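PDB 4UPK: phosphonate monoester hydrolase from Ruegeria pomeroyi, which belongs to the sulfatase family of the alkaline phosphatase clan and assembles as four protein chains. Local coordinates for residues A[109-119]-A[152-160]; A[450-459]-A[470-478]. All coordinates share one frame; numbering follows the deposited sequence.

In the fold
Contact 1 comes first along the chain and closes before contact 2 opens. It packs the start of helix 114-120 against a turn that runs into strand 158-162, a member of the large mixed sheet. Contact 2 sits further on, at the open end of the hairpin of strands 458-463 and 467-472 in the smaller, four-stranded antiparallel sheet, with the loops leading in and out of it, the first following helix 445-450. The two centres are 32 Å apart and the nearest atoms about 18 Å, without touching. The contacts thus belong to two different sheets of one chain. Both border other copies of the protein: contact 1 mainly the second subunit, contact 2 the third.

Contact 1: residues A[109-119]-A[152-160]; sequences HDTPNIATEMR and FPMRGFHEV
The guanidinium of Arg155 lies flat on the His109 ring, centres 4.5 Å apart and planes 12° from parallel, with Arg155 CD over the same ring. Arg155 NH1 also donates to His109 O at 2.9 Å; the oxygen lies in the guanidinium plane, but the donor stands above the carbonyl plane. An extended chain, with CG anti to the backbone N (chi1 178°), carries the group that far. Two carbonyls of the 152-160 segment also take side-chain donors: Asn113 ND2 reaches Arg155 O at 3.2 Å, in the carbonyl plane, and Arg119 NE meets a lone pair of Gly156 O at 2.8 Å, with NH2 adding a weak second bond. Met154 SD rests 3.5 Å from Asn113 CG. Ala115 CB sits over the face of Phe157, 3.8 Å from the ring centroid, and Ile114 CG2 touches Phe157 CZ.

These carbonyls belong to a type II beta turn, Met154 to Phe157, whose Gly156 lies against the first helical turn, Ala115 CB packing on Gly156 C at 3.6 Å. Asn113, the N-cap of helix 114-120, forms a capping box with Thr116: Thr116 N donates to Asn113 OD1 and Asn113 N to Thr116 OG1, which fixes the amide that grips Arg155 O. Further out, Arg119 NH1 makes a salt bridge with Asp144 of the second subunit, and Leu90 and Pro125 pack against Phe157.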
ATOM      1  N   HIS A 109       1.091   1.182  11.202  1.00 31.32           N
ATOM      2  CA  HIS A 109       0.909   2.364  10.358  1.00 31.76           C
ATOM      3  C   HIS A 109      -0.547   2.681  10.020  1.00 34.71           C
ATOM      4  O   HIS A 109      -0.903   3.855   9.911  1.00 35.76           O
ATOM      5  CB  HIS A 109       1.743   2.273   9.082  1.00 33.60           C
ATOM      6  CG  HIS A 109       2.057   3.621   8.502  1.00 38.21           C
ATOM      7  ND1 HIS A 109       2.776   4.568   9.222  1.00 39.88           N
ATOM      8  CD2 HIS A 109       1.765   4.130   7.281  1.00 41.06           C
ATOM      9  CE1 HIS A 109       2.875   5.623   8.430  1.00 39.99           C
ATOM     10  NE2 HIS A 109       2.297   5.404   7.246  1.00 40.94           N
ATOM     11  N   ASP A 110      -1.379   1.642   9.862  1.00 28.91           N
ATOM     12  CA  ASP A 110      -2.788   1.777   9.504  1.00 27.71           C
ATOM     13  C   ASP A 110      -3.739   1.966  10.713  1.00 30.29           C
ATOM     14  O   ASP A 110      -4.961   1.911  10.538  1.00 30.96           O
ATOM     15  CB  ASP A 110      -3.214   0.619   8.581  1.00 28.83           C
ATOM     16  CG  ASP A 110      -3.062  -0.785   9.147  1.00 38.02           C
ATOM     17  OD1 ASP A 110      -2.492  -0.932  10.258  1.00 39.40           O
ATOM     18  OD2 ASP A 110      -3.526  -1.735   8.495  1.00 41.87           O
ATOM     19  N   THR A 111      -3.181   2.234  11.914  1.00 24.01           N
ATOM     20  CA  THR A 111      -3.972   2.470  13.125  1.00 22.55           C
ATOM     21  C   THR A 111      -4.673   3.829  13.033  1.00 23.74           C
ATOM     22  O   THR A 111      -3.990   4.850  12.954  1.00 24.73           O
ATOM     23  CB  THR A 111      -3.118   2.346  14.413  1.00 28.26           C
ATOM     24  OG1 THR A 111      -2.490   1.069  14.425  1.00 29.98           O
ATOM     25  CG2 THR A 111      -3.942   2.493  15.680  1.00 27.71           C
ATOM     26  N   PRO A 112      -6.021   3.869  13.049  1.00 16.70           N
ATOM     27  CA  PRO A 112      -6.707   5.158  13.007  1.00 16.53           C
ATOM     28  C   PRO A 112      -6.382   5.998  14.244  1.00 21.23           C
ATOM     29  O   PRO A 112      -6.278   5.473  15.347  1.00 19.78           O
ATOM     30  CB  PRO A 112      -8.191   4.765  12.953  1.00 18.39           C
ATOM     31  CG  PRO A 112      -8.209   3.356  12.526  1.00 21.73           C
ATOM     32  CD  PRO A 112      -6.988   2.762  13.131  1.00 16.76           C
ATOM     33  N   ASN A 113      -6.129   7.288  14.047  1.00 19.48           N
ATOM     34  CA  ASN A 113      -5.796   8.180  15.151  1.00 18.63           C
ATOM     35  C   ASN A 113      -6.597   9.469  15.029  1.00 23.43           C
ATOM     36  O   ASN A 113      -7.300   9.648  14.028  1.00 23.13           O
ATOM     37  CB  ASN A 113      -4.277   8.415  15.268  1.00 15.28           C
ATOM     38  CG  ASN A 113      -3.609   9.069  14.073  1.00 28.20           C
ATOM     39  OD1 ASN A 113      -3.919  10.194  13.681  1.00 24.37           O
ATOM     40  ND2 ASN A 113      -2.593   8.422  13.533  1.00 16.85           N
ATOM     41  N   ILE A 114      -6.525  10.355  16.049  1.00 19.41           N
ATOM     42  CA  ILE A 114      -7.245  11.634  16.052  1.00 17.68           C
ATOM     43  C   ILE A 114      -6.907  12.510  14.822  1.00 20.66           C
ATOM     44  O   ILE A 114      -7.812  13.103  14.261  1.00 21.27           O
ATOM     45  CB  ILE A 114      -7.150  12.386  17.427  1.00 19.49           C
ATOM     46  CG1 ILE A 114      -8.156  13.571  17.545  1.00 19.74           C
ATOM     47  CG2 ILE A 114      -5.720  12.829  17.771  1.00 18.20           C
ATOM     48  CD1 ILE A 114      -9.635  13.172  17.633  1.00 27.46           C
ATOM     49  N   ALA A 115      -5.637  12.542  14.382  1.00 16.85           N
ATOM     50  CA  ALA A 115      -5.196  13.351  13.241  1.00 16.85           C
ATOM     51  C   ALA A 115      -5.733  12.823  11.898  1.00 21.90           C
ATOM     52  O   ALA A 115      -6.293  13.598  11.118  1.00 21.79           O
ATOM     53  CB  ALA A 115      -3.679  13.464  13.219  1.00 16.94           C
ATOM     54  N   THR A 116      -5.606  11.502  11.649  1.00 19.19           N
ATOM     55  CA  THR A 116      -6.103  10.863  10.421  1.00 19.34           C
ATOM     56  C   THR A 116      -7.618  11.032  10.282  1.00 23.50           C
ATOM     57  O   THR A 116      -8.109  11.321   9.189  1.00 24.47           O
ATOM     58  CB  THR A 116      -5.694   9.388  10.347  1.00 24.31           C
ATOM     59  OG1 THR A 116      -6.182   8.695  11.497  1.00 26.49           O
ATOM     60  CG2 THR A 116      -4.185   9.199  10.196  1.00 19.68           C
ATOM     61  N   GLU A 117      -8.346  10.885  11.399  1.00 19.76           N
ATOM     62  CA  GLU A 117      -9.797  11.021  11.433  1.00 19.75           C
ATOM     63  C   GLU A 117     -10.251  12.470  11.301  1.00 23.02           C
ATOM     64  O   GLU A 117     -11.231  12.711  10.604  1.00 24.31           O
ATOM     65  CB  GLU A 117     -10.413  10.291  12.637  1.00 20.42           C
ATOM     66  CG  GLU A 117     -10.171   8.786  12.670  1.00 23.34           C
ATOM     67  CD  GLU A 117     -10.200   8.035  11.354  1.00 36.31           C
ATOM     68  OE1 GLU A 117     -11.311   7.787  10.829  1.00 25.17           O
ATOM     69  OE2 GLU A 117      -9.106   7.686  10.852  1.00 25.54           O
ATOM     70  N   MET A 118      -9.512  13.430  11.911  1.00 17.36           N
ATOM     71  CA  MET A 118      -9.775  14.867  11.787  1.00 16.88           C
ATOM     72  C   MET A 118      -9.485  15.360  10.371  1.00 22.86           C
ATOM     73  O   MET A 118     -10.156  16.282   9.919  1.00 25.13           O
ATOM     74  CB  MET A 118      -9.000  15.701  12.825  1.00 18.49           C
ATOM     75  CG  MET A 118      -9.585  15.615  14.244  1.00 20.64           C
ATOM     76  SD  MET A 118     -11.203  16.401  14.454  1.00 23.73           S
ATOM     77  CE  MET A 118     -10.726  18.098  14.688  1.00 19.54           C
ATOM     78  N   ARG A 119      -8.524  14.726   9.656  1.00 18.63           N
ATOM     79  CA  ARG A 119      -8.197  15.043   8.259  1.00 19.16           C
ATOM     80  C   ARG A 119      -9.366  14.709   7.326  1.00 23.99           C
ATOM     81  O   ARG A 119      -9.592  15.422   6.334  1.00 22.49           O
ATOM     82  CB  ARG A 119      -6.927  14.320   7.807  1.00 19.11           C
ATOM     83  CG  ARG A 119      -5.657  15.001   8.288  1.00 20.39           C
ATOM     84  CD  ARG A 119      -4.498  14.615   7.408  1.00 28.57           C
ATOM     85  NE  ARG A 119      -3.282  15.325   7.788  1.00 41.20           N
ATOM     86  CZ  ARG A 119      -2.453  15.915   6.935  1.00 53.56           C
ATOM     87  NH1 ARG A 119      -2.720  15.922   5.632  1.00 34.18           N
ATOM     88  NH2 ARG A 119      -1.358  16.516   7.377  1.00 40.06           N
ATOM     89  N   PHE A 152       9.185  10.771  17.499  1.00 26.69           N
ATOM     90  CA  PHE A 152       8.740  11.163  16.163  1.00 26.29           C
ATOM     91  C   PHE A 152       7.222  11.490  16.053  1.00 28.59           C
ATOM     92  O   PHE A 152       6.420  10.765  16.658  1.00 27.23           O
ATOM     93  CB  PHE A 152       9.174  10.112  15.123  1.00 28.05           C
ATOM     94  CG  PHE A 152       9.346  10.701  13.744  1.00 29.89           C
ATOM     95  CD1 PHE A 152      10.482  11.436  13.422  1.00 33.54           C
ATOM     96  CD2 PHE A 152       8.338  10.583  12.789  1.00 32.52           C
ATOM     97  CE1 PHE A 152      10.618  12.029  12.162  1.00 35.25           C
ATOM     98  CE2 PHE A 152       8.462  11.192  11.540  1.00 36.25           C
ATOM     99  CZ  PHE A 152       9.607  11.901  11.225  1.00 34.78           C
ATOM    100  N   PRO A 153       6.818  12.574  15.307  1.00 23.51           N
ATOM    101  CA  PRO A 153       5.380  12.887  15.179  1.00 22.48           C
ATOM    102  C   PRO A 153       4.550  11.840  14.428  1.00 25.30           C
ATOM    103  O   PRO A 153       4.960  11.300  13.396  1.00 24.50           O
ATOM    104  CB  PRO A 153       5.362  14.247  14.478  1.00 24.01           C
ATOM    105  CG  PRO A 153       6.641  14.292  13.724  1.00 29.04           C
ATOM    106  CD  PRO A 153       7.640  13.560  14.566  1.00 24.87           C
ATOM    107  N   MET A 154       3.355  11.593  14.965  1.00 20.51           N
ATOM    108  CA  MET A 154       2.351  10.662  14.484  1.00 19.72           C
ATOM    109  C   MET A 154       1.816  11.088  13.109  1.00 25.91           C
ATOM    110  O   MET A 154       1.610  12.278  12.858  1.00 25.07           O
ATOM    111  CB  MET A 154       1.206  10.603  15.508  1.00 20.67           C
ATOM    112  CG  MET A 154       0.159   9.568  15.225  1.00 22.86           C
ATOM    113  SD  MET A 154      -1.093   9.567  16.527  1.00 25.48           S
ATOM    114  CE  MET A 154      -0.598   8.163  17.459  1.00 20.55           C
ATOM    115  N   ARG A 155       1.592  10.084  12.237  1.00 23.67           N
ATOM    116  CA  ARG A 155       1.015  10.166  10.904  1.00 24.67           C
ATOM    117  C   ARG A 155      -0.297  10.968  10.960  1.00 27.61           C
ATOM    118  O   ARG A 155      -1.182  10.655  11.769  1.00 27.06           O
ATOM    119  CB  ARG A 155       0.731   8.733  10.402  1.00 27.93           C
ATOM    120  CG  ARG A 155       0.087   8.650   9.029  1.00 38.40           C
ATOM    121  CD  ARG A 155      -0.526   7.296   8.746  1.00 51.56           C
ATOM    122  NE  ARG A 155      -1.140   7.297   7.417  1.00 67.83           N
ATOM    123  CZ  ARG A 155      -1.616   6.222   6.796  1.00 84.97           C
ATOM    124  NH1 ARG A 155      -1.560   5.030   7.379  1.00 70.56           N
ATOM    125  NH2 ARG A 155      -2.143   6.328   5.582  1.00 69.70           N
ATOM    126  N   GLY A 156      -0.393  11.992  10.110  1.00 21.77           N
ATOM    127  CA  GLY A 156      -1.562  12.852  10.043  1.00 21.19           C
ATOM    128  C   GLY A 156      -1.325  14.214  10.656  1.00 25.20           C
ATOM    129  O   GLY A 156      -1.928  15.193  10.220  1.00 26.45           O
ATOM    130  N   PHE A 157      -0.442  14.297  11.673  1.00 20.24           N
ATOM    131  CA  PHE A 157      -0.122  15.564  12.331  1.00 18.30           C
ATOM    132  C   PHE A 157       0.795  16.407  11.488  1.00 24.24           C
ATOM    133  O   PHE A 157       1.774  15.907  10.925  1.00 24.01           O
ATOM    134  CB  PHE A 157       0.474  15.359  13.738  1.00 18.63           C
ATOM    135  CG  PHE A 157      -0.538  15.159  14.842  1.00 18.96           C
ATOM    136  CD1 PHE A 157      -1.235  16.240  15.377  1.00 21.58           C
ATOM    137  CD2 PHE A 157      -0.798  13.894  15.348  1.00 20.32           C
ATOM    138  CE1 PHE A 157      -2.189  16.057  16.391  1.00 21.89           C
ATOM    139  CE2 PHE A 157      -1.747  13.708  16.365  1.00 23.70           C
ATOM    140  CZ  PHE A 157      -2.432  14.794  16.885  1.00 21.50           C
ATOM    141  N   HIS A 158       0.463  17.696  11.387  1.00 22.01           N
ATOM    142  CA  HIS A 158       1.258  18.646  10.651  1.00 22.63           C
ATOM    143  C   HIS A 158       2.010  19.447  11.706  1.00 25.37           C
ATOM    144  O   HIS A 158       1.418  20.195  12.491  1.00 22.95           O
ATOM    145  CB  HIS A 158       0.413  19.523   9.725  1.00 24.40           C
ATOM    146  CG  HIS A 158       1.239  20.256   8.713  1.00 28.40           C
ATOM    147  ND1 HIS A 158       1.419  19.756   7.433  1.00 30.76           N
ATOM    148  CD2 HIS A 158       1.918  21.422   8.829  1.00 30.59           C
ATOM    149  CE1 HIS A 158       2.186  20.636   6.806  1.00 30.65           C
ATOM    150  NE2 HIS A 158       2.504  21.663   7.603  1.00 30.75           N
ATOM    151  N   GLU A 159       3.320  19.205  11.778  1.00 21.83           N
ATOM    152  CA  GLU A 159       4.175  19.836  12.762  1.00 21.37           C
ATOM    153  C   GLU A 159       4.485  21.289  12.407  1.00 25.77           C
ATOM    154  O   GLU A 159       5.046  21.553  11.351  1.00 26.19           O
ATOM    155  CB  GLU A 159       5.450  19.012  12.938  1.00 21.66           C
ATOM    156  CG  GLU A 159       6.235  19.359  14.179  1.00 18.59           C
ATOM    157  CD  GLU A 159       7.548  18.618  14.217  1.00 23.31           C
ATOM    158  OE1 GLU A 159       8.425  18.937  13.386  1.00 22.98           O
ATOM    159  OE2 GLU A 159       7.708  17.724  15.080  1.00 16.66           O
ATOM    160  N   VAL A 160       4.088  22.216  13.295  1.00 22.34           N
ATOM    161  CA  VAL A 160       4.336  23.651  13.188  1.00 21.98           C
ATOM    162  C   VAL A 160       5.644  23.981  13.954  1.00 26.17           C
ATOM    163  O   VAL A 160       6.522  24.650  13.406  1.00 26.19           O
ATOM    164  CB  VAL A 160       3.128  24.505  13.658  1.00 24.90           C
ATOM    165  CG1 VAL A 160       3.317  25.966  13.257  1.00 24.57           C
ATOM    166  CG2 VAL A 160       1.816  23.967  13.087  1.00 24.54           C
TER

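Contact 2: residues A[450-459]-A[470-478]; sequences FGFGPSAGAV and VEFAADLPP
Three phenylalanine rings take methyl groups on their faces. Leu476 CD2 stands over the Phe450 ring, 4.0 Å from its centroid, the two side chains crossing at about a right angle. Ala474 CB covers a face of Phe452, 4.1 Å from the centroid, and Phe450 CB lies in that ring's plane at its edge. Phe472 is held between two methyls on opposite faces: Val459 CG1, 4.2 Å from the centroid, and Leu476 CD1, 3.9 Å above the plane and offset toward the rim. Leu476 thus sits between the two rings, CD2 over Phe450 and CD1 over Phe472. Phe452 has CG between its backbone N and carbonyl carbon (chi1 61°), which turns the ring in over Ala474.

Val459 and Phe472 form an antiparallel non-hydrogen-bonded pair of the hairpin made by strands 458-463 and 467-472, their side chains lying side by side on one face of the sheet; Val459 CG1 also meets Val470 CG1. Just past this pair, at the open end of the hairpin, Ala473 N donates to Ala458 O at 2.9 Å. Farther out a water bridges the chains: it gives a proton to Ala456 O at 2.6 Å and another to Ala458 O at 3.2 Å, and accepts from Ala474 N at 3.0 Å. The direct approach of Ala474 N to Ala456 O has too poor an angle to bond. Ala458 O accepts from both the Ala473 amide and the water.

After Ala474 the chain folds through an inverse gamma turn centred on Asp475, bringing Leu476 back to the aromatic rings. His277 meets the Phe472 ring, while Phe472 O accepts from Arg511 of the third subunit. Glu471, from the same strand, bonds Ser506 and forms a salt bridge with Arg507 of that neighbouring chain.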
ATOM      1  N   PHE A 450      12.908 -11.329  38.498  1.00 21.55           N
ATOM      2  CA  PHE A 450      11.858 -12.342  38.443  1.00 21.70           C
ATOM      3  C   PHE A 450      11.954 -13.410  37.351  1.00 25.67           C
ATOM      4  O   PHE A 450      11.297 -14.440  37.466  1.00 27.26           O
ATOM      5  CB  PHE A 450      10.451 -11.743  38.650  1.00 23.06           C
ATOM      6  CG  PHE A 450      10.382 -10.775  39.808  1.00 23.96           C
ATOM      7  CD1 PHE A 450      10.486 -11.224  41.118  1.00 28.05           C
ATOM      8  CD2 PHE A 450      10.213  -9.416  39.586  1.00 26.73           C
ATOM      9  CE1 PHE A 450      10.439 -10.322  42.192  1.00 29.57           C
ATOM     10  CE2 PHE A 450      10.157  -8.512  40.657  1.00 29.94           C
ATOM     11  CZ  PHE A 450      10.273  -8.972  41.952  1.00 28.65           C
ATOM     12  N   GLY A 451      12.830 -13.212  36.371  1.00 20.53           N
ATOM     13  CA  GLY A 451      13.149 -14.212  35.355  1.00 20.51           C
ATOM     14  C   GLY A 451      12.218 -14.478  34.192  1.00 24.29           C
ATOM     15  O   GLY A 451      12.423 -15.467  33.485  1.00 24.99           O
ATOM     16  N   PHE A 452      11.250 -13.588  33.935  1.00 18.93           N
ATOM     17  CA  PHE A 452      10.289 -13.719  32.835  1.00 17.29           C
ATOM     18  C   PHE A 452      10.809 -13.029  31.555  1.00 19.77           C
ATOM     19  O   PHE A 452      11.601 -12.088  31.631  1.00 18.68           O
ATOM     20  CB  PHE A 452       8.891 -13.167  33.257  1.00 17.72           C
ATOM     21  CG  PHE A 452       8.884 -11.692  33.628  1.00 18.25           C
ATOM     22  CD1 PHE A 452       8.654 -10.717  32.664  1.00 18.93           C
ATOM     23  CD2 PHE A 452       9.104 -11.284  34.945  1.00 19.67           C
ATOM     24  CE1 PHE A 452       8.673  -9.358  32.999  1.00 19.85           C
ATOM     25  CE2 PHE A 452       9.114  -9.924  35.281  1.00 22.11           C
ATOM     26  CZ  PHE A 452       8.925  -8.969  34.303  1.00 19.79           C
ATOM     27  N   GLY A 453      10.313 -13.479  30.400  1.00 17.22           N
ATOM     28  CA  GLY A 453      10.694 -12.935  29.098  1.00 16.58           C
ATOM     29  C   GLY A 453       9.820 -11.797  28.618  1.00 20.52           C
ATOM     30  O   GLY A 453       8.844 -11.431  29.291  1.00 18.82           O
ATOM     31  N   PRO A 454      10.120 -11.246  27.407  1.00 19.20           N
ATOM     32  CA  PRO A 454       9.352 -10.079  26.916  1.00 18.62           C
ATOM     33  C   PRO A 454       7.925 -10.293  26.393  1.00 20.52           C
ATOM     34  O   PRO A 454       7.311  -9.337  25.906  1.00 17.25           O
ATOM     35  CB  PRO A 454      10.296  -9.447  25.895  1.00 20.94           C
ATOM     36  CG  PRO A 454      11.087 -10.597  25.366  1.00 24.96           C
ATOM     37  CD  PRO A 454      11.250 -11.566  26.503  1.00 20.54           C
ATOM     38  N   SER A 455       7.394 -11.532  26.501  1.00 18.73           N
ATOM     39  CA  SER A 455       6.016 -11.887  26.167  1.00 19.41           C
ATOM     40  C   SER A 455       5.172 -11.888  27.463  1.00 23.78           C
ATOM     41  O   SER A 455       3.947 -11.956  27.398  1.00 23.33           O
ATOM     42  CB  SER A 455       5.952 -13.275  25.510  1.00 24.13           C
ATOM     43  OG  SER A 455       6.305 -13.226  24.136  1.00 32.31           O
ATOM     44  N   ALA A 456       5.834 -11.823  28.636  1.00 21.34           N
ATOM     45  CA  ALA A 456       5.186 -11.882  29.960  1.00 20.47           C
ATOM     46  C   ALA A 456       5.394 -10.635  30.842  1.00 22.82           C
ATOM     47  O   ALA A 456       5.304 -10.718  32.071  1.00 24.36           O
ATOM     48  CB  ALA A 456       5.632 -13.142  30.691  1.00 20.82           C
ATOM     49  N   GLY A 457       5.610  -9.490  30.207  1.00 16.65           N
ATOM     50  CA  GLY A 457       5.831  -8.233  30.909  1.00 16.23           C
ATOM     51  C   GLY A 457       4.588  -7.446  31.292  1.00 20.20           C
ATOM     52  O   GLY A 457       4.688  -6.463  32.030  1.00 18.69           O
ATOM     53  N   ALA A 458       3.403  -7.864  30.789  1.00 16.95           N
ATOM     54  CA  ALA A 458       2.144  -7.155  31.033  1.00 15.39           C
ATOM     55  C   ALA A 458       1.590  -7.190  32.448  1.00 18.61           C
ATOM     56  O   ALA A 458       1.567  -8.223  33.119  1.00 18.65           O
ATOM     57  CB  ALA A 458       1.086  -7.570  30.033  1.00 15.98           C
ATOM     58  N   VAL A 459       1.151  -6.014  32.897  1.00 14.68           N
ATOM     59  CA  VAL A 459       0.518  -5.766  34.185  1.00 13.07           C
ATOM     60  C   VAL A 459      -0.835  -5.117  33.839  1.00 18.59           C
ATOM     61  O   VAL A 459      -0.929  -4.369  32.855  1.00 18.72           O
ATOM     62  CB  VAL A 459       1.363  -4.842  35.103  1.00 14.45           C
ATOM     63  CG1 VAL A 459       0.835  -4.884  36.527  1.00 13.40           C
ATOM     64  CG2 VAL A 459       2.845  -5.219  35.086  1.00 14.11           C
ATOM     65  N   VAL A 470      -4.510  -5.650  40.974  1.00 13.03           N
ATOM     66  CA  VAL A 470      -3.343  -5.667  40.101  1.00 12.00           C
ATOM     67  C   VAL A 470      -3.079  -7.140  39.747  1.00 18.53           C
ATOM     68  O   VAL A 470      -2.961  -7.974  40.640  1.00 17.38           O
ATOM     69  CB  VAL A 470      -2.091  -4.972  40.699  1.00 14.88           C
ATOM     70  CG1 VAL A 470      -0.883  -5.096  39.768  1.00 14.37           C
ATOM     71  CG2 VAL A 470      -2.366  -3.495  41.040  1.00 14.46           C
ATOM     72  N   GLU A 471      -3.011  -7.463  38.438  1.00 15.79           N
ATOM     73  CA  GLU A 471      -2.713  -8.821  37.972  1.00 14.51           C
ATOM     74  C   GLU A 471      -1.550  -8.796  37.003  1.00 16.35           C
ATOM     75  O   GLU A 471      -1.504  -7.937  36.117  1.00 15.77           O
ATOM     76  CB  GLU A 471      -3.940  -9.466  37.314  1.00 16.07           C
ATOM     77  CG  GLU A 471      -5.072  -9.766  38.290  1.00 25.08           C
ATOM     78  CD  GLU A 471      -5.006 -11.087  39.030  1.00 26.73           C
ATOM     79  OE1 GLU A 471      -3.945 -11.756  38.993  1.00  6.82           O
ATOM     80  OE2 GLU A 471      -6.036 -11.458  39.639  1.00  9.90           O
ATOM     81  N   PHE A 472      -0.621  -9.743  37.162  1.00 13.59           N
ATOM     82  CA  PHE A 472       0.581  -9.899  36.323  1.00 13.68           C
ATOM     83  C   PHE A 472       0.453 -11.076  35.340  1.00 15.57           C
ATOM     84  O   PHE A 472      -0.081 -12.116  35.705  1.00 11.91           O
ATOM     85  CB  PHE A 472       1.811 -10.166  37.228  1.00 15.92           C
ATOM     86  CG  PHE A 472       2.155  -9.019  38.139  1.00 17.28           C
ATOM     87  CD1 PHE A 472       1.576  -8.912  39.401  1.00 18.11           C
ATOM     88  CD2 PHE A 472       3.025  -8.020  37.723  1.00 19.95           C
ATOM     89  CE1 PHE A 472       1.864  -7.834  40.225  1.00 20.91           C
ATOM     90  CE2 PHE A 472       3.328  -6.947  38.562  1.00 20.44           C
ATOM     91  CZ  PHE A 472       2.755  -6.867  39.807  1.00 19.42           C
ATOM     92  N   ALA A 473       1.015 -10.920  34.112  1.00 14.16           N
ATOM     93  CA  ALA A 473       1.106 -11.970  33.088  1.00 13.15           C
ATOM     94  C   ALA A 473       2.162 -12.976  33.577  1.00 18.79           C
ATOM     95  O   ALA A 473       1.997 -14.183  33.412  1.00 17.07           O
ATOM     96  CB  ALA A 473       1.533 -11.370  31.751  1.00 13.19           C
ATOM     97  N   ALA A 474       3.242 -12.458  34.210  1.00 17.92           N
ATOM     98  CA  ALA A 474       4.319 -13.238  34.815  1.00 17.85           C
ATOM     99  C   ALA A 474       3.826 -13.908  36.120  1.00 22.41           C
ATOM    100  O   ALA A 474       2.772 -13.545  36.659  1.00 21.75           O
ATOM    101  CB  ALA A 474       5.496 -12.331  35.111  1.00 18.51           C
ATOM    102  N   ASP A 475       4.582 -14.889  36.617  1.00 20.14           N
ATOM    103  CA  ASP A 475       4.231 -15.633  37.819  1.00 20.65           C
ATOM    104  C   ASP A 475       4.453 -14.868  39.135  1.00 25.45           C
ATOM    105  O   ASP A 475       5.152 -15.342  40.039  1.00 26.81           O
ATOM    106  CB  ASP A 475       4.898 -17.010  37.821  1.00 23.21           C
ATOM    107  CG  ASP A 475       3.882 -18.122  37.957  1.00 41.31           C
ATOM    108  OD1 ASP A 475       3.509 -18.440  39.109  1.00 48.27           O
ATOM    109  OD2 ASP A 475       3.394 -18.620  36.902  1.00 42.75           O
ATOM    110  N   LEU A 476       3.837 -13.682  39.233  1.00 21.74           N
ATOM    111  CA  LEU A 476       3.860 -12.800  40.407  1.00 20.74           C
ATOM    112  C   LEU A 476       2.443 -12.721  40.952  1.00 22.00           C
ATOM    113  O   LEU A 476       1.507 -12.599  40.156  1.00 21.73           O
ATOM    114  CB  LEU A 476       4.351 -11.397  40.037  1.00 20.65           C
ATOM    115  CG  LEU A 476       5.836 -11.231  39.755  1.00 26.89           C
ATOM    116  CD1 LEU A 476       6.116  -9.834  39.239  1.00 28.24           C
ATOM    117  CD2 LEU A 476       6.691 -11.511  41.012  1.00 30.81           C
ATOM    118  N   PRO A 477       2.239 -12.803  42.284  1.00 16.61           N
ATOM    119  CA  PRO A 477       0.865 -12.778  42.808  1.00 14.72           C
ATOM    120  C   PRO A 477       0.104 -11.458  42.609  1.00 17.78           C
ATOM    121  O   PRO A 477       0.711 -10.395  42.457  1.00 16.14           O
ATOM    122  CB  PRO A 477       1.043 -13.121  44.301  1.00 16.31           C
ATOM    123  CG  PRO A 477       2.431 -12.740  44.625  1.00 20.30           C
ATOM    124  CD  PRO A 477       3.224 -13.002  43.376  1.00 17.11           C
ATOM    125  N   PRO A 478      -1.256 -11.501  42.629  1.00 14.08           N
ATOM    126  CA  PRO A 478      -2.012 -10.250  42.497  1.00 13.33           C
ATOM    127  C   PRO A 478      -1.850  -9.303  43.691  1.00 16.07           C
ATOM    128  O   PRO A 478      -1.334  -9.693  44.748  1.00 15.65           O
ATOM    129  CB  PRO A 478      -3.468 -10.728  42.400  1.00 14.90           C
ATOM    130  CG  PRO A 478      -3.492 -12.061  43.025  1.00 17.93           C
ATOM    131  CD  PRO A 478      -2.153 -12.671  42.761  1.00 13.78           C
TER
HETATM  132  O   HOH W   1       4.207  -9.580  34.194  1.00 13.90           O